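Local coordinates for protein anthranilate-CoA ligase (Stigmatella aurantiaca, PDB 4WV3) that belongs to the ANL superfamily of AMP-binding enzymes, which join a large N-terminal region to a smaller C-terminal domain, at residues A[26-32]-A[235-240]; A[69-74]-A[216-220]; A[73-78]-A[228-232]. All coordinates share one frame; numbering follows the deposited sequence.

The three contacts form one continuous buried patch, with centres 8 to 12 Å apart, and illustrate how two sheets and their crossover helices are tied together. Contact 1 pairs strands in the mixed sheet, while contacts 2 and 3 share Trp-73 and Val-74 of helix 71-83, which follows strand 62-66 of the parallel sheet. Leu-240 CD1 of contact 1 lies 3.8 Å from Val-74 CG2, and Leu-218 CD2 of contact 2 lies 4.0 Å from Leu-228 CD1 of contact 3. The ligand 3UK is reached directly through contact 2, at Phe-220; in contact 3 the side chain of Ile-229 stays about 11 Å from it.

Contact 1. Residues A[26-32]-A[235-240]; sequences KTALFTP and GASCVL
Strands 27-30 and 237-239 are parallel neighbours near one margin of the mixed sheet, their short axes 12° apart, joined by a short parallel ladder of three backbone bonds. Ala-28 O accepts the amide of Cys-238 (N to O 2.9 Å), the carbonyl O of Cys-238 receives Phe-30 N at 2.8 Å, and Phe-30 O in turn takes Leu-240 N, also at 2.8 Å. Cys-238 and Phe-30 thus each bond through both N and O, Cys-238 to Ala-28 and Phe-30, Phe-30 to Cys-238 and Leu-240. Leu-29 and Cys-238 are bridge partners with their side chains on one face of the sheet, Leu-29 CB 3.9 Å from Cys-238 SG. On the other face Val-239 CG2 sits 4.0 Å from Phe-30 CB, while the ring of Phe-30 swings along the ladder to set its edge against Ser-237, CE1 being 3.9 Å from OG. Thr-27 CG2 lies over one face of that ring, and Ser-237 OG is bonded to Arg-211.

Lys-26 adds a bond beyond the ladder. Its fully extended chain, CG anti to the backbone N (chi1 175°), carries NZ to Gly-235 O at 2.8 Å, tilted 29° from the carbonyl plane. Gly-235 is the C-prime residue of the Schellman motif that ends helix 221-234, and the same ammonium group forms a salt bridge to Glu-208.

Strand 35-37 flanks this pair antiparallel to 27-30, with a classic bulge where Ala-28 and Leu-29 face Met-36. Strand 211-214 lies beyond 237-239; helix 221-234 packs on the Cys-238 face, and helix 248-258 covers Phe-30 and Val-239.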
loop_
_atom_site.group_PDB
_atom_site.type_symbol
_atom_site.label_atom_id
_atom_site.label_comp_id
_atom_site.label_asym_id
_atom_site.label_seq_id
_atom_site.Cartn_x
_atom_site.Cartn_y
_atom_site.Cartn_z
ATOM N N LYS A 26 -27.103 6.937 -3.413
ATOM C CA LYS A 26 -26.023 7.587 -2.679
ATOM C C LYS A 26 -24.757 7.609 -3.526
ATOM O O LYS A 26 -24.386 6.597 -4.119
ATOM C CB LYS A 26 -25.745 6.877 -1.352
ATOM C CG LYS A 26 -24.544 7.451 -0.612
ATOM C CD LYS A 26 -24.272 6.742 0.701
ATOM C CE LYS A 26 -23.056 7.346 1.393
ATOM N NZ LYS A 26 -22.770 6.708 2.707
ATOM N N THR A 27 -24.100 8.763 -3.583
ATOM C CA THR A 27 -22.857 8.893 -4.333
ATOM C C THR A 27 -21.776 8.005 -3.725
ATOM O O THR A 27 -21.421 8.156 -2.557
ATOM C CB THR A 27 -22.361 10.348 -4.367
ATOM O OG1 THR A 27 -23.438 11.215 -4.746
ATOM C CG2 THR A 27 -21.217 10.496 -5.362
ATOM N N ALA A 28 -21.258 7.079 -4.528
ATOM C CA ALA A 28 -20.291 6.099 -4.044
ATOM C C ALA A 28 -18.845 6.573 -4.180
ATOM O O ALA A 28 -18.060 6.467 -3.237
ATOM C CB ALA A 28 -20.485 4.770 -4.756
ATOM N N LEU A 29 -18.493 7.092 -5.352
ATOM C CA LEU A 29 -17.133 7.569 -5.585
ATOM C C LEU A 29 -17.077 9.033 -6.024
ATOM O O LEU A 29 -17.907 9.492 -6.809
ATOM C CB LEU A 29 -16.395 6.665 -6.582
ATOM C CG LEU A 29 -17.015 6.383 -7.954
ATOM C CD1 LEU A 29 -16.637 7.450 -8.973
ATOM C CD2 LEU A 29 -16.605 5.003 -8.449
ATOM N N PHE A 30 -16.088 9.754 -5.505
ATOM C CA PHE A 30 -15.876 11.149 -5.870
ATOM C C PHE A 30 -14.549 11.333 -6.603
ATOM O O PHE A 30 -13.484 11.040 -6.059
ATOM C CB PHE A 30 -15.903 12.040 -4.627
ATOM C CG PHE A 30 -17.262 12.178 -4.003
ATOM C CD1 PHE A 30 -17.678 11.304 -3.013
ATOM C CD2 PHE A 30 -18.120 13.190 -4.401
ATOM C CE1 PHE A 30 -18.926 11.432 -2.435
ATOM C CE2 PHE A 30 -19.370 13.325 -3.827
ATOM C CZ PHE A 30 -19.772 12.445 -2.841
ATOM N N THR A 31 -14.623 11.810 -7.841
ATOM C CA THR A 31 -13.433 12.146 -8.616
ATOM C C THR A 31 -13.601 13.556 -9.174
ATOM O O THR A 31 -14.728 14.023 -9.335
ATOM C CB THR A 31 -13.203 11.151 -9.778
ATOM O OG1 THR A 31 -14.254 11.277 -10.743
ATOM C CG2 THR A 31 -13.154 9.721 -9.264
ATOM N N PRO A 32 -12.483 14.246 -9.459
ATOM C CA PRO A 32 -12.549 15.601 -10.018
ATOM C C PRO A 32 -13.319 15.673 -11.336
ATOM O O PRO A 32 -13.865 16.725 -11.663
ATOM C CB PRO A 32 -11.078 15.948 -10.256
ATOM C CG PRO A 32 -10.342 15.143 -9.253
ATOM C CD PRO A 32 -11.097 13.852 -9.145
ATOM N N GLY A 235 -21.021 0.811 3.237
ATOM C CA GLY A 235 -21.870 1.790 2.582
ATOM C C GLY A 235 -21.286 3.189 2.534
ATOM O O GLY A 235 -21.943 4.127 2.083
ATOM N N ALA A 236 -20.050 3.330 3.000
ATOM C CA ALA A 236 -19.371 4.620 2.979
ATOM C C ALA A 236 -18.923 4.979 1.566
ATOM O O ALA A 236 -18.830 4.113 0.695
ATOM C CB ALA A 236 -18.183 4.607 3.925
ATOM N N SER A 237 -18.648 6.259 1.343
ATOM C CA SER A 237 -18.192 6.732 0.041
ATOM C C SER A 237 -16.671 6.869 0.018
ATOM O O SER A 237 -16.022 6.828 1.063
ATOM C CB SER A 237 -18.847 8.070 -0.302
ATOM O OG SER A 237 -18.541 9.050 0.674
ATOM N N CYS A 238 -16.109 7.031 -1.177
ATOM C CA CYS A 238 -14.661 7.163 -1.326
ATOM C C CYS A 238 -14.282 8.275 -2.301
ATOM O O CYS A 238 -15.076 8.662 -3.160
ATOM C CB CYS A 238 -14.042 5.837 -1.774
ATOM S SG CYS A 238 -14.561 5.278 -3.415
ATOM N N VAL A 239 -13.060 8.780 -2.159
ATOM C CA VAL A 239 -12.555 9.847 -3.017
ATOM C C VAL A 239 -11.296 9.391 -3.752
ATOM O O VAL A 239 -10.347 8.913 -3.133
ATOM C CB VAL A 239 -12.238 11.118 -2.203
ATOM C CG1 VAL A 239 -11.715 12.219 -3.112
ATOM C CG2 VAL A 239 -13.475 11.584 -1.445
ATOM N N LEU A 240 -11.294 9.542 -5.074
ATOM C CA LEU A 240 -10.184 9.072 -5.898
ATOM C C LEU A 240 -9.388 10.222 -6.515
ATOM O O LEU A 240 -9.949 11.095 -7.177
ATOM C CB LEU A 240 -10.696 8.136 -6.994
ATOM C CG LEU A 240 -11.550 6.958 -6.515
ATOM C CD1 LEU A 240 -12.026 6.120 -7.690
ATOM C CD2 LEU A 240 -10.783 6.103 -5.516
#

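Contact 2. Residues A[69-74]-A[216-220]; sequences DSAEWV and AKLFF. With 3UK (5'-O-[(S)-[(2-aminobenzoyl)oxy](hydroxy)phosphoryl]adenosine), chain C.
Ala-216 opens the approach to Asp-69, its carbonyl O lying 3.8 Å from Asp-69 OD2 without a bond. At Lys-217 the carboxylate meets carbon rather than charge: Lys-217 CA is 3.4 Å from Asp-69 OD2, and CD comes within 3.5 Å of OD1 because the chain bends at its second torsion and crosses the acid. The ammonium group turns to Gly-243 O, and its NZ stays 4.6 Å from Asp-69 OD2, too long for a salt bridge, although its charge may still favour the ionised carboxylate.

The polar anchor comes with Leu-218. Its backbone N donates to Asp-69 OD1 at 3.0 Å (158° at the hydrogen), meeting the syn side slightly out of the carboxylate plane. Asp-69 stands just before Ser-70, the N-cap of helix 71-83, and the loop 216-220 joins strand 211-214 to helix 221-234; in this alpha/beta architecture, the bond therefore fastens the turn ahead of one crossover helix to the turn ahead of another. The side chain of Leu-218 then slides past Trp-73, where CG anti to the backbone N (chi1 -160°) turns one face of the indole to it. Leu-218 CB stands 3.4 Å from the centroid of the six-membered ring of Trp-73, almost on the ring normal, a CH-pi contact, and its CD1 lies 3.5 Å from CE3. Thr-224 OG1 bonds to Leu-218 O.

Phe-219 has CB of Lys-217, two residues earlier in the same loop, over one ring face. Phe-220, the N-cap residue of helix 221-234, belongs to the pocket: O01 of 3UK lies at the edge of its ring, in plane, 3.1 Å from CZ.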
loop_
_atom_site.group_PDB
_atom_site.type_symbol
_atom_site.label_atom_id
_atom_site.label_comp_id
_atom_site.label_asym_id
_atom_site.label_seq_id
_atom_site.Cartn_x
_atom_site.Cartn_y
_atom_site.Cartn_z
ATOM N N ASP A 69 -6.219 6.382 -10.765
ATOM C CA ASP A 69 -7.293 6.284 -9.782
ATOM C C ASP A 69 -8.456 7.071 -10.365
ATOM O O ASP A 69 -8.377 8.289 -10.525
ATOM C CB ASP A 69 -6.843 6.817 -8.421
ATOM C CG ASP A 69 -6.127 5.769 -7.591
ATOM O OD1 ASP A 69 -5.583 4.811 -8.179
ATOM O OD2 ASP A 69 -6.110 5.905 -6.349
ATOM N N SER A 70 -9.533 6.366 -10.690
ATOM C CA SER A 70 -10.654 6.977 -11.388
ATOM C C SER A 70 -11.904 6.114 -11.291
ATOM O O SER A 70 -11.873 5.009 -10.749
ATOM C CB SER A 70 -10.340 7.265 -12.856
ATOM O OG SER A 70 -9.932 6.082 -13.524
ATOM N N ALA A 71 -13.005 6.632 -11.825
ATOM C CA ALA A 71 -14.256 5.892 -11.876
ATOM C C ALA A 71 -14.107 4.673 -12.778
ATOM O O ALA A 71 -14.666 3.612 -12.502
ATOM C CB ALA A 71 -15.375 6.786 -12.377
ATOM N N GLU A 72 -13.345 4.833 -13.855
ATOM C CA GLU A 72 -13.143 3.758 -14.821
ATOM C C GLU A 72 -12.320 2.614 -14.237
ATOM O O GLU A 72 -12.465 1.467 -14.653
ATOM C CB GLU A 72 -12.479 4.285 -16.096
ATOM C CG GLU A 72 -13.375 5.156 -16.961
ATOM C CD GLU A 72 -13.517 6.568 -16.430
ATOM O OE1 GLU A 72 -12.723 6.954 -15.545
ATOM O OE2 GLU A 72 -14.421 7.292 -16.897
ATOM N N TRP A 73 -11.454 2.932 -13.280
ATOM C CA TRP A 73 -10.669 1.910 -12.599
ATOM C C TRP A 73 -11.595 1.006 -11.795
ATOM O O TRP A 73 -11.511 -0.220 -11.877
ATOM C CB TRP A 73 -9.637 2.554 -11.668
ATOM C CG TRP A 73 -8.498 1.645 -11.294
ATOM C CD1 TRP A 73 -7.231 1.676 -11.799
ATOM C CD2 TRP A 73 -8.521 0.575 -10.337
ATOM N NE1 TRP A 73 -6.465 0.696 -11.218
ATOM C CE2 TRP A 73 -7.232 0.005 -10.319
ATOM C CE3 TRP A 73 -9.504 0.045 -9.495
ATOM C CZ2 TRP A 73 -6.903 -1.068 -9.493
ATOM C CZ3 TRP A 73 -9.174 -1.020 -8.677
ATOM C CH2 TRP A 73 -7.885 -1.564 -8.682
ATOM N N VAL A 74 -12.481 1.622 -11.020
ATOM C CA VAL A 74 -13.379 0.887 -10.138
ATOM C C VAL A 74 -14.379 0.024 -10.903
ATOM O O VAL A 74 -14.552 -1.155 -10.597
ATOM C CB VAL A 74 -14.146 1.836 -9.198
ATOM C CG1 VAL A 74 -15.129 1.052 -8.351
ATOM C CG2 VAL A 74 -13.177 2.606 -8.316
ATOM N N ALA A 216 -2.694 6.632 -1.437
ATOM C CA ALA A 216 -2.298 5.339 -1.976
ATOM C C ALA A 216 -3.206 4.952 -3.135
ATOM O O ALA A 216 -4.426 5.097 -3.055
ATOM C CB ALA A 216 -2.344 4.277 -0.889
ATOM N N LYS A 217 -2.606 4.460 -4.211
ATOM C CA LYS A 217 -3.348 4.132 -5.422
ATOM C C LYS A 217 -4.103 2.813 -5.298
ATOM O O LYS A 217 -3.910 2.059 -4.345
ATOM C CB LYS A 217 -2.410 4.095 -6.627
ATOM C CG LYS A 217 -1.696 5.408 -6.892
ATOM C CD LYS A 217 -2.691 6.530 -7.137
ATOM C CE LYS A 217 -1.985 7.827 -7.485
ATOM N NZ LYS A 217 -2.957 8.914 -7.787
ATOM N N LEU A 218 -4.958 2.539 -6.278
ATOM C CA LEU A 218 -5.825 1.366 -6.240
ATOM C C LEU A 218 -5.120 0.062 -6.623
ATOM O O LEU A 218 -5.670 -1.020 -6.424
ATOM C CB LEU A 218 -7.067 1.591 -7.109
ATOM C CG LEU A 218 -8.033 2.661 -6.593
ATOM C CD1 LEU A 218 -9.098 2.982 -7.628
ATOM C CD2 LEU A 218 -8.673 2.221 -5.284
ATOM N N PHE A 219 -3.912 0.159 -7.170
ATOM C CA PHE A 219 -3.124 -1.044 -7.430
ATOM C C PHE A 219 -2.377 -1.477 -6.171
ATOM O O PHE A 219 -1.932 -2.618 -6.058
ATOM C CB PHE A 219 -2.170 -0.868 -8.621
ATOM C CG PHE A 219 -1.228 0.302 -8.496
ATOM C CD1 PHE A 219 -0.084 0.214 -7.717
ATOM C CD2 PHE A 219 -1.469 1.477 -9.190
ATOM C CE1 PHE A 219 0.786 1.285 -7.612
ATOM C CE2 PHE A 219 -0.599 2.548 -9.093
ATOM C CZ PHE A 219 0.529 2.453 -8.301
ATOM N N PHE A 220 -2.252 -0.549 -5.229
ATOM C CA PHE A 220 -1.686 -0.831 -3.918
ATOM C C PHE A 220 -2.826 -1.269 -3.005
ATOM O O PHE A 220 -3.776 -0.514 -2.795
ATOM C CB PHE A 220 -1.022 0.431 -3.362
ATOM C CG PHE A 220 -0.158 0.193 -2.156
ATOM C CD1 PHE A 220 0.206 -1.090 -1.781
ATOM C CD2 PHE A 220 0.289 1.259 -1.392
ATOM C CE1 PHE A 220 0.999 -1.303 -0.670
ATOM C CE2 PHE A 220 1.081 1.052 -0.282
ATOM C CZ PHE A 220 1.437 -0.229 0.079
HETATM C C10 3UK C . 6.208 -2.747 5.393
HETATM C C15 3UK C . 5.281 -1.463 7.318
HETATM C C17 3UK C . 6.117 -0.695 9.387
HETATM C C21 3UK C . 6.465 -4.085 6.030
HETATM C C26 3UK C . 0.575 -2.610 2.971
HETATM C C28 3UK C . -0.850 -1.638 4.659
HETATM O O01 3UK C . 2.778 -1.914 2.268
HETATM C C02 3UK C . 1.993 -2.834 2.327
HETATM O O03 3UK C . 2.182 -3.980 1.507
HETATM P P04 3UK C . 3.538 -4.206 0.707
HETATM O O05 3UK C . 3.415 -5.522 -0.124
HETATM O O06 3UK C . 4.801 -4.353 1.687
HETATM C C07 3UK C . 4.604 -4.800 3.037
HETATM C C08 3UK C . 5.814 -4.416 3.838
HETATM O O09 3UK C . 5.832 -2.986 4.043
HETATM N N11 3UK C . 5.161 -2.057 6.074
HETATM C C12 3UK C . 3.891 -1.867 5.606
HETATM N N13 3UK C . 3.194 -1.159 6.539
HETATM C C14 3UK C . 4.033 -0.897 7.610
HETATM N N16 3UK C . 6.298 -1.352 8.212
HETATM N N18 3UK C . 4.961 -0.136 9.722
HETATM C C19 3UK C . 3.908 -0.202 8.893
HETATM N N20 3UK C . 2.674 0.399 9.259
HETATM O O22 3UK C . 7.852 -4.362 6.015
HETATM C C23 3UK C . 5.758 -5.029 5.178
HETATM O O24 3UK C . 6.442 -6.298 5.178
HETATM O O25 3UK C . 3.759 -3.050 -0.255
HETATM C C27 3UK C . 0.433 -1.827 4.090
HETATM C C29 3UK C . -2.001 -2.265 4.072
HETATM C C30 3UK C . -1.859 -3.051 2.955
HETATM C C31 3UK C . -0.577 -3.238 2.383
HETATM N N32 3UK C . -0.424 -4.075 1.192
#

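Contact 3. Residues A[73-78]-A[228-232]; sequences WVTSFF and LIFPW
Val-74, Phe-77 and Phe-78 of helix 71-83 mesh with Leu-228, Ile-229 and Trp-232 of helix 221-234. Each helix is the connection of a beta-alpha-beta crossover, the first between strands 62-66 and 86-89 of the parallel sheet, the second between 211-214 and 237-239 of the mixed one, so the contact joins the helical layers of two sheets, in keeping with the stacked alpha/beta architecture of ANL enzymes. The short segments cross at -84°, nearly at right angles. Their axes stay 13.3 Å apart, a separation that large side chains have to bridge.

One contact is purely aliphatic: Val-74 and Leu-228 reach toward each other tip to tip, CG2 to CD1 at 3.6 Å.

The others set aliphatic groups against rings. The second branch of Val-74 approaches the indole obliquely, CG1 3.4 Å from Trp-232 CH2. With CG anti to the carbonyl carbon (chi1 -79°), the Phe-78 ring is carried toward helix 221-234, where Leu-228 CD2 lies in plane at its edge, 3.8 Å from CE2. Within helix 221-234 the same methyl covers one face of Trp-232, a turn further on. Ile-229 CD1 approaches both phenylalanines obliquely, 3.9 Å from Phe-78 CZ and rather farther from Phe-77 CE2. Helix 14-17 also touches Phe-78, Ile-229 and Trp-232.

Ring against ring, the pairing is slight. The planes of Phe-78 and the six-membered ring of Trp-232 are only 20° apart, yet their centroids are 5.8 Å from each other and the rings have slid almost clear of overlap; what remains is an oblique approach, with Phe-78 CE2 3.8 Å from Trp-232 CZ3.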
loop_
_atom_site.group_PDB
_atom_site.type_symbol
_atom_site.label_atom_id
_atom_site.label_comp_id
_atom_site.label_asym_id
_atom_site.label_seq_id
_atom_site.Cartn_x
_atom_site.Cartn_y
_atom_site.Cartn_z
ATOM N N TRP A 73 -11.454 2.932 -13.280
ATOM C CA TRP A 73 -10.669 1.910 -12.599
ATOM C C TRP A 73 -11.595 1.006 -11.795
ATOM O O TRP A 73 -11.511 -0.220 -11.877
ATOM C CB TRP A 73 -9.637 2.554 -11.668
ATOM C CG TRP A 73 -8.498 1.645 -11.294
ATOM C CD1 TRP A 73 -7.231 1.676 -11.799
ATOM C CD2 TRP A 73 -8.521 0.575 -10.337
ATOM N NE1 TRP A 73 -6.465 0.696 -11.218
ATOM C CE2 TRP A 73 -7.232 0.005 -10.319
ATOM C CE3 TRP A 73 -9.504 0.045 -9.495
ATOM C CZ2 TRP A 73 -6.903 -1.068 -9.493
ATOM C CZ3 TRP A 73 -9.174 -1.020 -8.677
ATOM C CH2 TRP A 73 -7.885 -1.564 -8.682
ATOM N N VAL A 74 -12.481 1.622 -11.020
ATOM C CA VAL A 74 -13.379 0.887 -10.138
ATOM C C VAL A 74 -14.379 0.024 -10.903
ATOM O O VAL A 74 -14.552 -1.155 -10.597
ATOM C CB VAL A 74 -14.146 1.836 -9.198
ATOM C CG1 VAL A 74 -15.129 1.052 -8.351
ATOM C CG2 VAL A 74 -13.177 2.606 -8.316
ATOM N N THR A 75 -15.036 0.615 -11.897
ATOM C CA THR A 75 -16.033 -0.106 -12.680
ATOM C C THR A 75 -15.410 -1.264 -13.459
ATOM O O THR A 75 -16.038 -2.307 -13.643
ATOM C CB THR A 75 -16.792 0.827 -13.645
ATOM O OG1 THR A 75 -15.857 1.527 -14.476
ATOM C CG2 THR A 75 -17.623 1.835 -12.864
ATOM N N SER A 76 -14.173 -1.078 -13.910
ATOM C CA SER A 76 -13.449 -2.146 -14.587
ATOM C C SER A 76 -13.147 -3.270 -13.605
ATOM O O SER A 76 -13.330 -4.444 -13.920
ATOM C CB SER A 76 -12.150 -1.625 -15.202
ATOM O OG SER A 76 -12.411 -0.686 -16.231
ATOM N N PHE A 77 -12.695 -2.896 -12.412
ATOM C CA PHE A 77 -12.341 -3.863 -11.377
ATOM C C PHE A 77 -13.512 -4.770 -11.012
ATOM O O PHE A 77 -13.389 -5.994 -11.032
ATOM C CB PHE A 77 -11.822 -3.146 -10.128
ATOM C CG PHE A 77 -11.406 -4.077 -9.024
ATOM C CD1 PHE A 77 -10.138 -4.638 -9.015
ATOM C CD2 PHE A 77 -12.279 -4.389 -7.994
ATOM C CE1 PHE A 77 -9.750 -5.495 -8.002
ATOM C CE2 PHE A 77 -11.897 -5.246 -6.978
ATOM C CZ PHE A 77 -10.630 -5.800 -6.981
ATOM N N PHE A 78 -14.648 -4.167 -10.680
ATOM C CA PHE A 78 -15.821 -4.942 -10.292
ATOM C C PHE A 78 -16.481 -5.630 -11.481
ATOM O O PHE A 78 -17.200 -6.614 -11.315
ATOM C CB PHE A 78 -16.822 -4.074 -9.528
ATOM C CG PHE A 78 -16.456 -3.864 -8.088
ATOM C CD1 PHE A 78 -16.663 -4.868 -7.157
ATOM C CD2 PHE A 78 -15.898 -2.670 -7.663
ATOM C CE1 PHE A 78 -16.325 -4.686 -5.830
ATOM C CE2 PHE A 78 -15.558 -2.481 -6.336
ATOM C CZ PHE A 78 -15.772 -3.490 -5.419
ATOM N N LEU A 228 -11.734 1.795 -1.037
ATOM C CA LEU A 228 -12.715 1.203 -1.939
ATOM C C LEU A 228 -13.446 0.022 -1.310
ATOM O O LEU A 228 -14.643 0.096 -1.031
ATOM C CB LEU A 228 -12.044 0.768 -3.245
ATOM C CG LEU A 228 -12.845 0.998 -4.528
ATOM C CD1 LEU A 228 -12.192 0.288 -5.704
ATOM C CD2 LEU A 228 -14.286 0.541 -4.353
ATOM N N ILE A 229 -12.720 -1.069 -1.095
ATOM C CA ILE A 229 -13.306 -2.293 -0.564
ATOM C C ILE A 229 -13.876 -2.101 0.838
ATOM O O ILE A 229 -15.006 -2.503 1.117
ATOM C CB ILE A 229 -12.278 -3.440 -0.542
ATOM C CG1 ILE A 229 -11.676 -3.640 -1.934
ATOM C CG2 ILE A 229 -12.920 -4.725 -0.041
ATOM C CD1 ILE A 229 -12.705 -3.934 -3.006
ATOM N N PHE A 230 -13.093 -1.477 1.711
ATOM C CA PHE A 230 -13.511 -1.275 3.098
ATOM C C PHE A 230 -14.695 -0.301 3.257
ATOM O O PHE A 230 -15.663 -0.630 3.943
ATOM C CB PHE A 230 -12.334 -0.855 3.997
ATOM C CG PHE A 230 -11.194 -1.847 4.035
ATOM C CD1 PHE A 230 -11.301 -3.092 3.433
ATOM C CD2 PHE A 230 -10.012 -1.528 4.684
ATOM C CE1 PHE A 230 -10.253 -3.994 3.473
ATOM C CE2 PHE A 230 -8.961 -2.427 4.729
ATOM C CZ PHE A 230 -9.083 -3.661 4.122
ATOM N N PRO A 231 -14.629 0.896 2.634
ATOM C CA PRO A 231 -15.764 1.809 2.823
ATOM C C PRO A 231 -17.056 1.323 2.166
ATOM O O PRO A 231 -18.129 1.519 2.733
ATOM C CB PRO A 231 -15.289 3.103 2.153
ATOM C CG PRO A 231 -14.262 2.667 1.171
ATOM C CD PRO A 231 -13.561 1.523 1.833
ATOM N N TRP A 232 -16.956 0.703 0.995
ATOM C CA TRP A 232 -18.143 0.219 0.295
ATOM C C TRP A 232 -18.761 -0.987 0.998
ATOM O O TRP A 232 -19.937 -1.296 0.804
ATOM C CB TRP A 232 -17.825 -0.112 -1.165
ATOM C CG TRP A 232 -17.704 1.103 -2.036
ATOM C CD1 TRP A 232 -17.594 2.398 -1.623
ATOM C CD2 TRP A 232 -17.698 1.137 -3.469
ATOM N NE1 TRP A 232 -17.511 3.236 -2.709
ATOM C CE2 TRP A 232 -17.575 2.487 -3.854
ATOM C CE3 TRP A 232 -17.783 0.158 -4.464
ATOM C CZ2 TRP A 232 -17.532 2.883 -5.188
ATOM C CZ3 TRP A 232 -17.741 0.553 -5.789
ATOM C CH2 TRP A 232 -17.618 1.904 -6.138
#